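Local coordinates for conserved hypothetical protein (Pyrococcus furiosus, PDB 1Y81) that is of unknown function but binds coenzyme A through a Rossmann-like CoA-binding domain, at residues A18-S23 and F75-K80. Residues are numbered along the deposited sequence; the frame is centred on the assembly and turned at random.
With COA (coenzyme A), chain C.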
ATOM      1  N   ALA A  18      -2.509  -5.003  -1.232  1.00 17.93           N
ATOM      2  CA  ALA A  18      -1.112  -4.683  -1.613  1.00 17.41           C
ATOM      3  C   ALA A  18      -0.497  -3.709  -0.603  1.00 18.93           C
ATOM      4  O   ALA A  18      -1.179  -2.811  -0.108  1.00 21.79           O
ATOM      5  CB  ALA A  18      -1.026  -4.121  -2.989  1.00 18.97           C
ATOM      6  N   LEU A  19       0.791  -3.888  -0.314  1.00 14.78           N
ATOM      7  CA  LEU A  19       1.450  -3.076   0.720  1.00 14.94           C
ATOM      8  C   LEU A  19       2.674  -2.355   0.156  1.00 16.49           C
ATOM      9  O   LEU A  19       3.770  -2.950   0.031  1.00 14.08           O
ATOM     10  CB  LEU A  19       1.825  -3.948   1.939  1.00 14.75           C
ATOM     11  CG  LEU A  19       2.500  -3.213   3.106  1.00 14.82           C
ATOM     12  CD1 LEU A  19       1.591  -2.057   3.662  1.00 15.49           C
ATOM     13  CD2 LEU A  19       2.923  -4.199   4.218  1.00 17.64           C
ATOM     14  N   VAL A  20       2.485  -1.076  -0.173  1.00 15.39           N
ATOM     15  CA  VAL A  20       3.530  -0.247  -0.769  1.00 13.39           C
ATOM     16  C   VAL A  20       4.440   0.236   0.377  1.00 15.82           C
ATOM     17  O   VAL A  20       3.979   0.924   1.279  1.00 15.81           O
ATOM     18  CB  VAL A  20       2.949   0.963  -1.557  1.00 13.73           C
ATOM     19  CG1 VAL A  20       4.084   1.944  -1.983  1.00 13.50           C
ATOM     20  CG2 VAL A  20       2.138   0.489  -2.793  1.00 15.94           C
ATOM     21  N   GLY A  21       5.723  -0.147   0.319  1.00 14.77           N
ATOM     22  CA  GLY A  21       6.652   0.105   1.416  1.00 14.43           C
ATOM     23  C   GLY A  21       6.847  -1.081   2.339  1.00 14.47           C
ATOM     24  O   GLY A  21       7.515  -0.957   3.376  1.00 14.00           O
ATOM     25  N   ALA A  22       6.283  -2.243   1.973  1.00 14.62           N
ATOM     26  CA  ALA A  22       6.572  -3.490   2.691  1.00 14.42           C
ATOM     27  C   ALA A  22       8.082  -3.641   2.779  1.00 14.43           C
ATOM     28  O   ALA A  22       8.771  -3.281   1.863  1.00 15.01           O
ATOM     29  CB  ALA A  22       5.991  -4.694   1.954  1.00 15.25           C
ATOM     30  N   SER A  23       8.575  -4.165   3.903  1.00 13.19           N
ATOM     31  CA  SER A  23      10.007  -4.226   4.136  1.00 14.15           C
ATOM     32  C   SER A  23      10.381  -5.515   4.842  1.00 10.80           C
ATOM     33  O   SER A  23       9.543  -6.119   5.508  1.00 16.83           O
ATOM     34  CB  SER A  23      10.440  -3.044   5.004  1.00 17.57           C
ATOM     35  OG  SER A  23      11.826  -3.122   5.253  1.00 19.70           O
ATOM     36  N   PHE A  75      -0.422   2.274   1.809  1.00 16.22           N
ATOM     37  CA  PHE A  75       0.834   3.016   1.626  1.00 17.40           C
ATOM     38  C   PHE A  75       1.527   3.263   2.960  1.00 17.52           C
ATOM     39  O   PHE A  75       0.928   3.851   3.881  1.00 17.30           O
ATOM     40  CB  PHE A  75       0.586   4.382   0.977  1.00 15.42           C
ATOM     41  CG  PHE A  75       0.156   4.319  -0.464  1.00 15.17           C
ATOM     42  CD1 PHE A  75       1.003   4.788  -1.468  1.00 17.56           C
ATOM     43  CD2 PHE A  75      -1.099   3.793  -0.813  1.00 17.09           C
ATOM     44  CE1 PHE A  75       0.602   4.735  -2.815  1.00 19.60           C
ATOM     45  CE2 PHE A  75      -1.498   3.724  -2.158  1.00 18.04           C
ATOM     46  CZ  PHE A  75      -0.656   4.203  -3.143  1.00 17.81           C
ATOM     47  N   VAL A  76       2.775   2.817   3.069  1.00 14.91           N
ATOM     48  CA  VAL A  76       3.600   3.141   4.232  1.00 16.82           C
ATOM     49  C   VAL A  76       4.993   3.695   3.776  1.00 17.11           C
ATOM     50  O   VAL A  76       6.067   3.284   4.268  1.00 19.83           O
ATOM     51  CB  VAL A  76       3.655   1.940   5.218  1.00 19.63           C
ATOM     52  CG1 VAL A  76       4.459   0.786   4.634  1.00 19.75           C
ATOM     53  CG2 VAL A  76       4.195   2.360   6.602  1.00 17.92           C
ATOM     54  N   VAL A  77       4.947   4.636   2.821  1.00 14.75           N
ATOM     55  CA  VAL A  77       6.126   5.312   2.280  1.00 15.69           C
ATOM     56  C   VAL A  77       5.965   6.837   2.487  1.00 17.28           C
ATOM     57  O   VAL A  77       4.832   7.302   2.669  1.00 18.00           O
ATOM     58  CB  VAL A  77       6.328   5.020   0.750  1.00 15.88           C
ATOM     59  CG1 VAL A  77       6.615   3.558   0.528  1.00 16.74           C
ATOM     60  CG2 VAL A  77       5.085   5.435  -0.090  1.00 18.11           C
ATOM     61  N   PRO A  78       7.088   7.598   2.455  1.00 17.85           N
ATOM     62  CA  PRO A  78       6.992   9.077   2.569  1.00 19.45           C
ATOM     63  C   PRO A  78       6.081   9.665   1.477  1.00 20.14           C
ATOM     64  O   PRO A  78       5.996   9.108   0.382  1.00 18.51           O
ATOM     65  CB  PRO A  78       8.434   9.538   2.374  1.00 20.37           C
ATOM     66  CG  PRO A  78       9.275   8.374   2.738  1.00 20.86           C
ATOM     67  CD  PRO A  78       8.493   7.159   2.316  1.00 19.64           C
ATOM     68  N   PRO A  79       5.365  10.770   1.788  1.00 20.31           N
ATOM     69  CA  PRO A  79       4.377  11.360   0.855  1.00 22.30           C
ATOM     70  C   PRO A  79       4.901  11.705  -0.543  1.00 23.34           C
ATOM     71  O   PRO A  79       4.147  11.602  -1.511  1.00 25.21           O
ATOM     72  CB  PRO A  79       3.883  12.630   1.582  1.00 23.29           C
ATOM     73  CG  PRO A  79       4.692  12.750   2.829  1.00 23.10           C
ATOM     74  CD  PRO A  79       5.415  11.474   3.092  1.00 22.19           C
ATOM     75  N   LYS A  80       6.160  12.126  -0.656  1.00 24.19           N
ATOM     76  CA  LYS A  80       6.743  12.410  -1.971  1.00 26.36           C
ATOM     77  C   LYS A  80       6.778  11.147  -2.853  1.00 25.69           C
ATOM     78  O   LYS A  80       6.493  11.204  -4.060  1.00 26.98           O
ATOM     79  CB  LYS A  80       8.146  13.017  -1.836  1.00 29.05           C
ATOM     80  CG  LYS A  80       8.147  14.500  -1.438  1.00 31.69           C
TER
HETATM   81  N1A COA C 201       7.710   1.657  -3.849  1.00 18.32           N
HETATM   82  C2A COA C 201       7.664   0.774  -2.799  1.00 17.31           C
HETATM   83  N3A COA C 201       8.425   0.995  -1.677  1.00 14.96           N
HETATM   84  C4A COA C 201       9.256   2.069  -1.624  1.00 15.94           C
HETATM   85  C5A COA C 201       9.329   2.980  -2.675  1.00 17.29           C
HETATM   86  C6A COA C 201       8.545   2.771  -3.801  1.00 19.66           C
HETATM   87  N6A COA C 201       8.601   3.616  -4.819  1.00 19.49           N
HETATM   88  N7A COA C 201      10.210   3.950  -2.325  1.00 18.08           N
HETATM   89  C8A COA C 201      10.681   3.668  -1.084  1.00 17.54           C
HETATM   90  N9A COA C 201      10.101   2.508  -0.649  1.00 16.98           N
HETATM   91  C1B COA C 201      10.331   1.784   0.621  1.00 16.79           C
HETATM   92  C2B COA C 201      11.638   2.182   1.308  1.00 17.03           C
HETATM   93  O2B COA C 201      12.827   1.744   0.605  1.00 18.72           O
HETATM   94  C3B COA C 201      11.374   1.540   2.676  1.00 16.95           C
HETATM   95  O3B COA C 201      11.663   0.155   2.704  1.00 18.74           O
HETATM   96  P3B COA C 201      13.148  -0.387   3.089  1.00 25.34           P
HETATM   97  O7A COA C 201      13.577  -1.448   2.118  1.00 29.01           O
HETATM   98  O8A COA C 201      13.044  -0.927   4.471  1.00 29.16           O
HETATM   99  O9A COA C 201      14.116   0.743   2.919  1.00 31.38           O
HETATM  100  C4B COA C 201       9.859   1.681   2.882  1.00 17.71           C
HETATM  101  O4B COA C 201       9.308   1.957   1.584  1.00 18.31           O
HETATM  102  C5B COA C 201       9.482   2.792   3.881  1.00 16.03           C
HETATM  103  O5B COA C 201      10.053   4.000   3.421  1.00 18.50           O
HETATM  104  P1A COA C 201      11.003   4.887   4.371  1.00 21.62           P
HETATM  105  O1A COA C 201      11.630   5.999   3.565  1.00 21.13           O
HETATM  106  O2A COA C 201      11.980   3.990   5.096  1.00 21.65           O
HETATM  107  O3A COA C 201       9.893   5.512   5.356  1.00 21.33           O
HETATM  108  P2A COA C 201       9.765   5.209   6.927  1.00 23.41           P
HETATM  109  O4A COA C 201      10.961   5.768   7.655  1.00 26.80           O
HETATM  110  O5A COA C 201       9.527   3.787   7.283  1.00 22.45           O
HETATM  111  O6A COA C 201       8.453   6.033   7.316  1.00 22.76           O
HETATM  112  CBP COA C 201       6.223   6.879   7.005  1.00 20.65           C
HETATM  113  CCP COA C 201       7.188   5.694   6.776  1.00 21.85           C
HETATM  114  CDP COA C 201       4.874   6.487   6.387  1.00 22.95           C
HETATM  115  CEP COA C 201       6.741   8.113   6.271  1.00 23.80           C
HETATM  116  CAP COA C 201       6.102   7.204   8.511  1.00 19.81           C
HETATM  117  OAP COA C 201       5.306   8.360   8.710  1.00 18.61           O
HETATM  118  C9P COA C 201       5.466   6.004   9.156  1.00 22.34           C
HETATM  119  O9P COA C 201       6.295   5.019   9.689  1.00 22.58           O
HETATM  120  N8P COA C 201       4.128   5.944   9.117  1.00 24.98           N
HETATM  121  C7P COA C 201       3.316   4.831   9.589  1.00 22.28           C
HETATM  122  C6P COA C 201       3.111   4.795  11.056  1.00 21.93           C
HETATM  123  C5P COA C 201       2.188   3.650  11.361  1.00 21.76           C
HETATM  124  O5P COA C 201       1.905   2.761  10.523  1.00 21.22           O
HETATM  125  N4P COA C 201       1.758   3.712  12.594  1.00 20.58           N
HETATM  126  C3P COA C 201       0.868   2.797  13.230  1.00 18.71           C
HETATM  127  C2P COA C 201      -0.327   3.550  13.814  1.00 20.15           C
HETATM  128  S1P COA C 201      -1.319   4.315  12.489  1.00 20.50           S
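Val76 N donates a nearly straight hydrogen bond to Val20 O (2.9 Å, 167° at the hydrogen), the one between the two segments, made just past the end of strand 72-75, which pairs in parallel with strand 16-20. Val20 and Phe75 are the bridged pair, and on their shared sheet face Val20 CB lies over one face of the Phe75 ring, offset toward its rim, while Phe99 stacks with the same ring.

Apolar contacts continue past the strand ends. With its CG1 anti to the backbone N (chi1 171°), Val20 brings that methyl to 3.9 Å from Val77 CG1 and against C2A of the coenzyme A adenine. Leu19 CD1 reaches Val76 CG1 at 4.2 Å from the other side of the sheet. This is the nucleotide-binding end of a Rossmann-type fold, where loops leaving adjacent central strands diverge and coenzyme A sits between them. Here a type II turn, Leu19 to Ala22, swings one chain aside, and Pro78 occupies the N-cap position of helix 79-91 on the other.

Gly21 takes a positive phi (98°) in this turn, and its CA packs 3.6 Å from Val77 CG1 and 3.2 Å from O4B of the coenzyme A ribose, which Val77 CG1 also touches. Ser23 OG donates a 2.6 Å hydrogen bond to O8A of the 3'-phosphate, and Pro78 CG rests 3.4 Å from the diphosphate oxygen O1A.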